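Local atomic coordinates of putative Lipoprotein (PDB entry 5J7R), a protein that is of unknown function but, as a putative lipoprotein with a sporulation and spore germination family domain, may act at the cell envelope during spore formation or germination. Residues A[20-31]-A[42-52]; A[77-85]-A[95-103]. All blocks are in the same frame, centred on the assembly; numbering follows the deposited sequence.

Interaction 1 (A[20-31]-A[42-52]). With MG (magnesium ion), chain E.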
loop_
_atom_site.group_PDB
_atom_site.type_symbol
_atom_site.label_atom_id
_atom_site.label_comp_id
_atom_site.label_asym_id
_atom_site.label_seq_id
_atom_site.Cartn_x
_atom_site.Cartn_y
_atom_site.Cartn_z
ATOM N N ASP A 20 -2.825 -5.540 9.669
ATOM C CA ASP A 20 -1.961 -4.659 8.897
ATOM C C ASP A 20 -2.805 -4.064 7.798
ATOM O O ASP A 20 -3.563 -4.765 7.158
ATOM C CB ASP A 20 -0.738 -5.378 8.309
ATOM C CG ASP A 20 0.294 -5.735 9.366
ATOM O OD1 ASP A 20 -0.015 -5.616 10.587
ATOM O OD2 ASP A 20 1.421 -6.118 8.973
ATOM N N LEU A 21 -2.646 -2.768 7.579
ATOM C CA LEU A 21 -3.430 -2.044 6.601
ATOM C C LEU A 21 -3.208 -2.536 5.163
ATOM O O LEU A 21 -4.175 -2.873 4.474
ATOM C CB LEU A 21 -3.153 -0.553 6.761
ATOM C CG LEU A 21 -4.195 0.406 6.236
ATOM C CD1 LEU A 21 -3.732 1.812 6.567
ATOM C CD2 LEU A 21 -4.483 0.248 4.759
ATOM N N ILE A 22 -1.949 -2.560 4.720
ATOM C CA ILE A 22 -1.595 -3.034 3.369
ATOM C C ILE A 22 -0.833 -4.377 3.397
ATOM O O ILE A 22 -1.022 -5.206 2.529
ATOM C CB ILE A 22 -0.723 -2.016 2.602
ATOM C CG1 ILE A 22 -1.356 -0.614 2.651
ATOM C CG2 ILE A 22 -0.513 -2.496 1.165
ATOM C CD1 ILE A 22 -0.483 0.492 2.089
ATOM N N GLY A 23 0.049 -4.569 4.377
ATOM C CA GLY A 23 0.833 -5.814 4.500
ATOM C C GLY A 23 2.008 -5.893 3.535
ATOM O O GLY A 23 2.223 -4.988 2.739
ATOM N N ASP A 24 2.783 -6.976 3.623
ATOM C CA ASP A 24 3.967 -7.154 2.775
ATOM C C ASP A 24 3.614 -7.468 1.325
ATOM O O ASP A 24 2.628 -8.140 1.070
ATOM C CB ASP A 24 4.865 -8.287 3.318
ATOM C CG ASP A 24 5.458 -7.980 4.689
ATOM O OD1 ASP A 24 5.387 -6.821 5.149
ATOM O OD2 ASP A 24 6.006 -8.923 5.312
ATOM N N ILE A 25 4.425 -6.964 0.390
ATOM C CA ILE A 25 4.244 -7.250 -1.040
ATOM C C ILE A 25 5.608 -7.724 -1.548
ATOM O O ILE A 25 6.573 -6.979 -1.550
ATOM C CB ILE A 25 3.757 -6.049 -1.879
ATOM C CG1 ILE A 25 2.563 -5.370 -1.190
ATOM C CG2 ILE A 25 3.457 -6.499 -3.313
ATOM C CD1 ILE A 25 2.048 -4.137 -1.893
ATOM N N ASP A 26 5.669 -8.975 -1.970
ATOM C CA ASP A 26 6.907 -9.567 -2.411
ATOM C C ASP A 26 7.021 -9.328 -3.915
ATOM O O ASP A 26 6.242 -9.868 -4.678
ATOM C CB ASP A 26 6.876 -11.062 -2.043
ATOM C CG ASP A 26 8.211 -11.740 -2.213
ATOM O OD1 ASP A 26 9.185 -11.047 -2.587
ATOM O OD2 ASP A 26 8.278 -12.970 -1.971
ATOM N N LEU A 27 7.991 -8.512 -4.324
ATOM C CA LEU A 27 8.183 -8.153 -5.724
ATOM C C LEU A 27 9.638 -8.221 -6.146
ATOM O O LEU A 27 10.524 -8.544 -5.364
ATOM C CB LEU A 27 7.804 -6.680 -5.915
ATOM C CG LEU A 27 6.397 -6.244 -5.560
ATOM C CD1 LEU A 27 6.236 -4.729 -5.655
ATOM C CD2 LEU A 27 5.387 -6.941 -6.456
ATOM N N SER A 28 9.869 -7.830 -7.391
ATOM C CA SER A 28 11.211 -7.767 -7.957
ATOM C C SER A 28 11.603 -6.420 -8.559
ATOM O O SER A 28 10.767 -5.643 -9.035
ATOM C CB SER A 28 11.465 -8.920 -8.975
ATOM O OG SER A 28 10.247 -9.540 -9.362
ATOM N N LEU A 29 12.899 -6.159 -8.449
ATOM C CA LEU A 29 13.522 -4.994 -9.030
ATOM C C LEU A 29 14.373 -5.560 -10.142
ATOM O O LEU A 29 15.134 -6.507 -9.914
ATOM C CB LEU A 29 14.412 -4.261 -8.039
ATOM C CG LEU A 29 13.720 -3.612 -6.863
ATOM C CD1 LEU A 29 14.786 -3.044 -5.943
ATOM C CD2 LEU A 29 12.750 -2.520 -7.317
ATOM N N TYR A 30 14.229 -5.005 -11.339
ATOM C CA TYR A 30 14.986 -5.464 -12.489
ATOM C C TYR A 30 16.135 -4.540 -12.783
ATOM O O TYR A 30 15.928 -3.387 -13.146
ATOM C CB TYR A 30 14.090 -5.574 -13.712
ATOM C CG TYR A 30 13.056 -6.651 -13.590
ATOM C CD1 TYR A 30 11.850 -6.401 -12.986
ATOM C CD2 TYR A 30 13.292 -7.937 -14.092
ATOM C CE1 TYR A 30 10.891 -7.385 -12.869
ATOM C CE2 TYR A 30 12.332 -8.932 -13.991
ATOM C CZ TYR A 30 11.129 -8.646 -13.377
ATOM O OH TYR A 30 10.161 -9.606 -13.242
ATOM N N PHE A 31 17.347 -5.055 -12.603
ATOM C CA PHE A 31 18.570 -4.306 -12.867
ATOM C C PHE A 31 19.274 -4.849 -14.102
ATOM O O PHE A 31 18.809 -5.806 -14.725
ATOM C CB PHE A 31 19.492 -4.325 -11.651
ATOM C CG PHE A 31 18.947 -3.566 -10.490
ATOM C CD1 PHE A 31 19.029 -2.177 -10.460
ATOM C CD2 PHE A 31 18.370 -4.223 -9.411
ATOM C CE1 PHE A 31 18.525 -1.464 -9.388
ATOM C CE2 PHE A 31 17.876 -3.513 -8.333
ATOM C CZ PHE A 31 17.955 -2.136 -8.320
ATOM N N ILE A 42 18.100 -8.141 -18.425
ATOM C CA ILE A 42 17.747 -7.674 -17.083
ATOM C C ILE A 42 17.516 -8.878 -16.164
ATOM O O ILE A 42 16.948 -9.879 -16.585
ATOM C CB ILE A 42 16.517 -6.731 -17.105
ATOM C CG1 ILE A 42 15.298 -7.416 -17.738
ATOM C CG2 ILE A 42 16.846 -5.456 -17.875
ATOM C CD1 ILE A 42 14.045 -6.557 -17.784
ATOM N N GLU A 43 17.996 -8.777 -14.929
ATOM C CA GLU A 43 17.846 -9.834 -13.919
ATOM C C GLU A 43 17.133 -9.270 -12.675
ATOM O O GLU A 43 17.285 -8.106 -12.327
ATOM C CB GLU A 43 19.208 -10.490 -13.604
ATOM C CG GLU A 43 19.548 -11.656 -14.508
ATOM C CD GLU A 43 20.972 -12.131 -14.340
ATOM O OE1 GLU A 43 21.616 -12.513 -15.348
ATOM O OE2 GLU A 43 21.462 -12.076 -13.196
ATOM N N GLN A 44 16.324 -10.100 -12.041
ATOM C CA GLN A 44 15.586 -9.692 -10.885
ATOM C C GLN A 44 16.392 -9.718 -9.613
ATOM O O GLN A 44 17.283 -10.532 -9.447
ATOM C CB GLN A 44 14.432 -10.671 -10.629
ATOM C CG GLN A 44 13.397 -10.806 -11.730
ATOM C CD GLN A 44 12.383 -11.904 -11.448
ATOM O OE1 GLN A 44 12.677 -12.846 -10.718
ATOM N NE2 GLN A 44 11.198 -11.809 -12.046
ATOM N N GLN A 45 16.009 -8.834 -8.704
ATOM C CA GLN A 45 16.554 -8.749 -7.351
ATOM C C GLN A 45 15.298 -8.565 -6.509
ATOM O O GLN A 45 14.558 -7.599 -6.686
ATOM C CB GLN A 45 17.486 -7.572 -7.157
ATOM C CG GLN A 45 17.963 -7.434 -5.720
ATOM C CD GLN A 45 18.911 -6.237 -5.439
ATOM O OE1 GLN A 45 18.593 -5.459 -4.569
ATOM N NE2 GLN A 45 20.027 -6.059 -6.186
ATOM N N GLU A 46 15.041 -9.479 -5.599
ATOM C CA GLU A 46 13.826 -9.375 -4.774
ATOM C C GLU A 46 13.745 -8.172 -3.813
ATOM O O GLU A 46 14.732 -7.752 -3.226
ATOM C CB GLU A 46 13.669 -10.699 -3.965
ATOM C CG GLU A 46 12.531 -10.699 -2.928
ATOM C CD GLU A 46 12.486 -11.918 -1.982
ATOM O OE1 GLU A 46 13.547 -12.513 -1.697
ATOM O OE2 GLU A 46 11.388 -12.257 -1.475
ATOM N N ILE A 47 12.535 -7.647 -3.642
ATOM C CA ILE A 47 12.276 -6.557 -2.693
ATOM C C ILE A 47 10.968 -6.866 -1.959
ATOM O O ILE A 47 9.958 -7.122 -2.582
ATOM C CB ILE A 47 12.305 -5.164 -3.394
ATOM C CG1 ILE A 47 12.159 -4.007 -2.388
ATOM C CG2 ILE A 47 11.265 -5.044 -4.507
ATOM C CD1 ILE A 47 12.617 -2.670 -2.935
ATOM N N LEU A 48 11.011 -6.959 -0.631
ATOM C CA LEU A 48 9.831 -7.210 0.132
ATOM C C LEU A 48 9.397 -5.827 0.583
ATOM O O LEU A 48 9.982 -5.229 1.487
ATOM C CB LEU A 48 10.113 -8.157 1.285
ATOM C CG LEU A 48 8.799 -8.545 1.962
ATOM C CD1 LEU A 48 7.948 -9.476 1.105
ATOM C CD2 LEU A 48 9.130 -9.233 3.249
ATOM N N VAL A 49 8.376 -5.313 -0.090
ATOM C CA VAL A 49 7.866 -4.001 0.216
ATOM C C VAL A 49 6.914 -4.160 1.363
ATOM O O VAL A 49 5.929 -4.853 1.239
ATOM C CB VAL A 49 7.059 -3.427 -0.960
ATOM C CG1 VAL A 49 6.494 -2.062 -0.612
ATOM C CG2 VAL A 49 7.914 -3.343 -2.211
ATOM N N ASP A 50 7.222 -3.517 2.472
ATOM C CA ASP A 50 6.376 -3.539 3.657
ATOM C C ASP A 50 5.393 -2.379 3.512
ATOM O O ASP A 50 5.777 -1.249 3.726
ATOM C CB ASP A 50 7.298 -3.408 4.889
ATOM C CG ASP A 50 6.578 -3.368 6.207
ATOM O OD1 ASP A 50 5.528 -2.749 6.352
ATOM O OD2 ASP A 50 7.146 -3.870 7.174
ATOM N N GLY A 51 4.135 -2.673 3.155
ATOM C CA GLY A 51 3.136 -1.623 2.914
ATOM C C GLY A 51 2.904 -0.587 3.988
ATOM O O GLY A 51 2.813 0.603 3.688
ATOM N N ASP A 52 2.775 -1.035 5.232
ATOM C CA ASP A 52 2.578 -0.118 6.352
ATOM C C ASP A 52 3.781 0.813 6.501
ATOM O O ASP A 52 3.596 1.969 6.877
ATOM C CB ASP A 52 2.271 -0.875 7.655
ATOM C CG ASP A 52 0.915 -1.591 7.613
ATOM O OD1 ASP A 52 0.234 -1.540 6.565
ATOM O OD2 ASP A 52 0.524 -2.197 8.644
HETATM MG MG MG E . 6.669 -5.115 9.087
HETATM O O HOH W 1 4.925 -5.919 7.797
HETATM O O HOH W 2 5.025 -3.195 9.095
HETATM O O HOH W 3 5.706 -5.583 10.670
HETATM O O HOH W 4 7.819 -3.601 9.697
#

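Interaction 2 (A[77-85]-A[95-103])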
loop_
_atom_site.group_PDB
_atom_site.type_symbol
_atom_site.label_atom_id
_atom_site.label_comp_id
_atom_site.label_asym_id
_atom_site.label_seq_id
_atom_site.Cartn_x
_atom_site.Cartn_y
_atom_site.Cartn_z
ATOM N N LEU A 77 6.401 20.521 12.158
ATOM C CA LEU A 77 7.839 20.263 12.049
ATOM C C LEU A 77 8.435 21.286 11.096
ATOM O O LEU A 77 7.735 21.761 10.206
ATOM C CB LEU A 77 8.119 18.857 11.493
ATOM C CG LEU A 77 7.787 17.629 12.344
ATOM C CD1 LEU A 77 7.914 16.355 11.526
ATOM C CD2 LEU A 77 8.673 17.576 13.583
ATOM N N PRO A 78 9.720 21.646 11.281
ATOM C CA PRO A 78 10.363 22.593 10.359
ATOM C C PRO A 78 10.342 22.086 8.913
ATOM O O PRO A 78 10.467 20.881 8.679
ATOM C CB PRO A 78 11.795 22.662 10.879
ATOM C CG PRO A 78 11.660 22.394 12.332
ATOM C CD PRO A 78 10.589 21.349 12.432
ATOM N N LYS A 79 10.188 23.003 7.963
ATOM C CA LYS A 79 10.109 22.644 6.547
ATOM C C LYS A 79 11.380 21.975 6.011
ATOM O O LYS A 79 11.301 21.080 5.167
ATOM C CB LYS A 79 9.690 23.851 5.707
ATOM C CG LYS A 79 9.414 23.462 4.249
ATOM C CD LYS A 79 8.241 24.236 3.649
ATOM C CE LYS A 79 8.115 24.056 2.155
ATOM N NZ LYS A 79 7.047 24.913 1.572
ATOM N N ASP A 80 12.538 22.405 6.517
ATOM C CA ASP A 80 13.826 21.829 6.093
ATOM C C ASP A 80 14.115 20.440 6.708
ATOM O O ASP A 80 15.126 19.821 6.368
ATOM C CB ASP A 80 15.007 22.801 6.316
ATOM C CG ASP A 80 15.154 23.260 7.761
ATOM O OD1 ASP A 80 14.325 22.895 8.621
ATOM O OD2 ASP A 80 16.108 24.024 8.026
ATOM N N THR A 81 13.236 19.961 7.597
ATOM C CA THR A 81 13.389 18.634 8.209
ATOM C C THR A 81 13.390 17.579 7.120
ATOM O O THR A 81 12.696 17.704 6.114
ATOM C CB THR A 81 12.239 18.300 9.195
ATOM O OG1 THR A 81 12.180 19.302 10.220
ATOM C CG2 THR A 81 12.431 16.929 9.848
ATOM N N LYS A 82 14.168 16.534 7.331
ATOM C CA LYS A 82 14.277 15.467 6.370
ATOM C C LYS A 82 14.077 14.141 7.051
ATOM O O LYS A 82 14.606 13.919 8.131
ATOM C CB LYS A 82 15.661 15.494 5.746
ATOM C CG LYS A 82 15.954 16.789 4.969
ATOM C CD LYS A 82 17.338 16.740 4.347
ATOM C CE LYS A 82 17.826 18.090 3.859
ATOM N NZ LYS A 82 19.101 17.994 3.095
ATOM N N LEU A 83 13.310 13.268 6.413
ATOM C CA LEU A 83 13.068 11.941 6.949
ATOM C C LEU A 83 14.235 11.032 6.522
ATOM O O LEU A 83 14.391 10.732 5.345
ATOM C CB LEU A 83 11.734 11.403 6.432
ATOM C CG LEU A 83 11.325 10.013 6.912
ATOM C CD1 LEU A 83 11.212 9.947 8.417
ATOM C CD2 LEU A 83 10.011 9.645 6.285
ATOM N N LEU A 84 15.062 10.620 7.478
ATOM C CA LEU A 84 16.209 9.763 7.182
ATOM C C LEU A 84 15.760 8.334 6.937
ATOM O O LEU A 84 16.230 7.682 6.005
ATOM C CB LEU A 84 17.236 9.825 8.309
ATOM C CG LEU A 84 17.842 11.212 8.565
ATOM C CD1 LEU A 84 18.755 11.157 9.779
ATOM C CD2 LEU A 84 18.594 11.742 7.353
ATOM N N SER A 85 14.858 7.846 7.780
ATOM C CA SER A 85 14.332 6.496 7.628
ATOM C C SER A 85 13.076 6.309 8.470
ATOM O O SER A 85 12.852 7.029 9.445
ATOM C CB SER A 85 15.358 5.435 8.036
ATOM O OG SER A 85 15.650 5.510 9.419
ATOM N N ILE A 95 10.664 6.658 13.832
ATOM C CA ILE A 95 10.709 7.791 12.926
ATOM C C ILE A 95 12.048 8.469 13.115
ATOM O O ILE A 95 12.263 9.176 14.095
ATOM C CB ILE A 95 9.554 8.766 13.215
ATOM C CG1 ILE A 95 8.223 8.013 13.177
ATOM C CG2 ILE A 95 9.578 9.919 12.222
ATOM C CD1 ILE A 95 7.027 8.824 13.622
ATOM N N ASN A 96 12.933 8.270 12.144
ATOM C CA ASN A 96 14.270 8.819 12.187
ATOM C C ASN A 96 14.360 10.106 11.382
ATOM O O ASN A 96 14.319 10.081 10.155
ATOM C CB ASN A 96 15.239 7.774 11.652
ATOM C CG ASN A 96 16.678 8.196 11.775
ATOM O OD1 ASN A 96 17.025 9.058 12.595
ATOM N ND2 ASN A 96 17.539 7.569 10.990
ATOM N N LEU A 97 14.527 11.224 12.085
ATOM C CA LEU A 97 14.589 12.552 11.465
ATOM C C LEU A 97 15.996 13.113 11.478
ATOM O O LEU A 97 16.871 12.589 12.154
ATOM C CB LEU A 97 13.656 13.511 12.217
ATOM C CG LEU A 97 12.192 13.058 12.356
ATOM C CD1 LEU A 97 11.424 14.012 13.253
ATOM C CD2 LEU A 97 11.502 12.916 11.003
ATOM N N SER A 98 16.205 14.179 10.711
ATOM C CA SER A 98 17.501 14.849 10.645
ATOM C C SER A 98 17.599 15.870 11.780
ATOM O O SER A 98 16.618 16.118 12.498
ATOM C CB SER A 98 17.669 15.558 9.302
ATOM O OG SER A 98 16.672 16.549 9.117
ATOM N N LYS A 99 18.780 16.464 11.932
ATOM C CA LYS A 99 19.049 17.481 12.966
ATOM C C LYS A 99 18.125 18.723 12.879
ATOM O O LYS A 99 17.849 19.362 13.894
ATOM C CB LYS A 99 20.520 17.911 12.863
ATOM C CG LYS A 99 21.006 18.969 13.837
ATOM C CD LYS A 99 22.434 19.391 13.490
ATOM C CE LYS A 99 23.061 20.362 14.481
ATOM N NZ LYS A 99 24.534 20.508 14.264
ATOM N N GLU A 100 17.647 19.054 11.677
ATOM C CA GLU A 100 16.762 20.221 11.474
ATOM C C GLU A 100 15.463 20.155 12.286
ATOM O O GLU A 100 14.848 21.178 12.532
ATOM C CB GLU A 100 16.425 20.431 9.987
ATOM C CG GLU A 100 17.575 20.911 9.101
ATOM C CD GLU A 100 18.689 19.894 8.893
ATOM O OE1 GLU A 100 19.806 20.329 8.574
ATOM O OE2 GLU A 100 18.458 18.670 9.058
ATOM N N ALA A 101 15.061 18.957 12.696
ATOM C CA ALA A 101 13.836 18.784 13.487
ATOM C C ALA A 101 13.953 19.343 14.901
ATOM O O ALA A 101 12.942 19.648 15.526
ATOM C CB ALA A 101 13.448 17.313 13.548
ATOM N N ILE A 102 15.185 19.461 15.400
ATOM C CA ILE A 102 15.433 19.978 16.746
ATOM C C ILE A 102 15.548 21.500 16.692
ATOM O O ILE A 102 16.504 22.035 16.129
ATOM C CB ILE A 102 16.710 19.365 17.376
ATOM C CG1 ILE A 102 16.575 17.837 17.463
ATOM C CG2 ILE A 102 16.955 19.948 18.769
ATOM C CD1 ILE A 102 17.804 17.124 18.000
ATOM N N VAL A 103 14.557 22.180 17.269
ATOM C CA VAL A 103 14.505 23.648 17.333
ATOM C C VAL A 103 13.877 24.054 18.659
ATOM O O VAL A 103 13.356 23.210 19.387
ATOM C CB VAL A 103 13.686 24.272 16.173
ATOM C CG1 VAL A 103 14.375 24.032 14.835
ATOM C CG2 VAL A 103 12.257 23.736 16.144
#

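Interaction 1 (A[20-31]-A[42-52])
Leu-29 and Ile-47 lie against each other on one face of a long antiparallel beta hairpin, strands 24-31 and 42-50, whose axes run at 143° in the twist usual for two-stranded ribbons. The two side chains pass at a slant, Leu-29 CG resting 3.7 Å from Ile-47 CG2; that methyl stands between the backbone N and the carbonyl carbon (the CG1 branch takes the trans place, chi1 -175°), which turns it toward the partner strand. Ile-25, Leu-27 and Val-49 continue this apolar face, and bulky aliphatic residues suit it because it packs against neighbouring subunits and helix 51-65, where Val-49 touches Ile-54. Leu-48 of the third subunit meets Leu-27, and Ala-74 of the second meets Phe-31. That third subunit also pairs with residues 24-26, carrying the sheet across the interface.

The other face is mainly polar. The extended chain of Gln-44 reaches along the Tyr-30 ring, and its NE2 donates to Tyr-30 OH at 2.7 Å, with the hydroxyl close to the amide plane. Asp-26 and Glu-46 bring their carboxylates together nearly coplanar; Asp-26 OD1 and Glu-46 OE2 are only 2.7 Å apart, so one acid probably holds a proton. Leu-48 lays CD1 across Asp-26 CB.

Where the strand ends, Asp-50 is the N-cap of helix 51-65: its OD1 takes the N-H of Glu-53, while OD2 binds the magnesium ion at 2.3 Å. Asp-24 joins the site through water 1, a ligand of the ion. Gly-51 suits the next position, since a side chain would run into Ile-22. Asp-52, whose OD2 is hydrogen-bonded to Ser-126 OG, closes the contact: its OD1 receives Ile-22 N at 3.0 Å in an almost straight bond of 178°.

Interaction 2 (A[77-85]-A[95-103])
Asn-96 meets Leu-84 and Ser-85 together in a classic beta bulge, which shifts the register of the antiparallel hairpin formed by strands 83-89 and 92-97. Its carbonyl oxygen accepts a bond from Leu-84 N at 2.8 Å and a weak one from Ser-85 N, while Asn-96 N returns a bond to Ser-85 O. The side chains repeat the pairing: with CG anti to the backbone N (chi1 -175°), the amide of Asn-96 is carried over to Ser-85, and ND2 donates to Ser-85 OG at 3.2 Å, with the hydroxyl in the amide plane. An amide suits this place because its other end, OD1, accepts from Asn-136 N, which fixes the rotation of the group.

On the other face of the hairpin, Leu-83 and Leu-97 cross at a slant, Leu-83 CD1 coming 3.9 Å from Leu-97 CD2. Gln-57 and Gln-61 of helix 51-65 lie against Leu-83, and Ile-132 of strand 129-134 against Leu-97.

Beyond the strands, Ser-98 OG accepts from Lys-82 N at 3.1 Å and donates to Glu-100 OE2, so a small hydroxyl links one segment's backbone to a carboxylate of the other. The bent chain of Glu-100 presents its CB and CG to the Asp-80 carboxylate, whose plane stands 74° from its own. Pro-78 slides past Val-103 and sets CG 3.4 Å from Glu-100 O. It also opens a type I turn to Thr-81, whose methyl packs on Ala-101 CB; Pro-78 O there receives both Thr-81 N and, at 2.8 Å, Thr-81 OG1, from the same face of the carbonyl.

Overall arrangement
Both contacts are antiparallel hairpins, but they lie on opposite sides of the chain's centre, their own centres about 27 Å apart. Both are only partly buried. Interaction 1 is a projecting two-stranded arm, its centre about 19 Å from that of the chain, with other subunits packing over both faces and along the edge of residues 24-26; its base carries a magnesium ion. Interaction 2, its centre about 10 Å away, is touched by no other chain of the assembly and belongs to the three-stranded sheet of the globular part. Helix 51-65 relates the two: it begins at the base of interaction 1, and its side chains pack against Leu-83 and Ile-95 of interaction 2. Regular ladder bonds dominate the first; a bulge, turn and hydroxyl bonds mark the second.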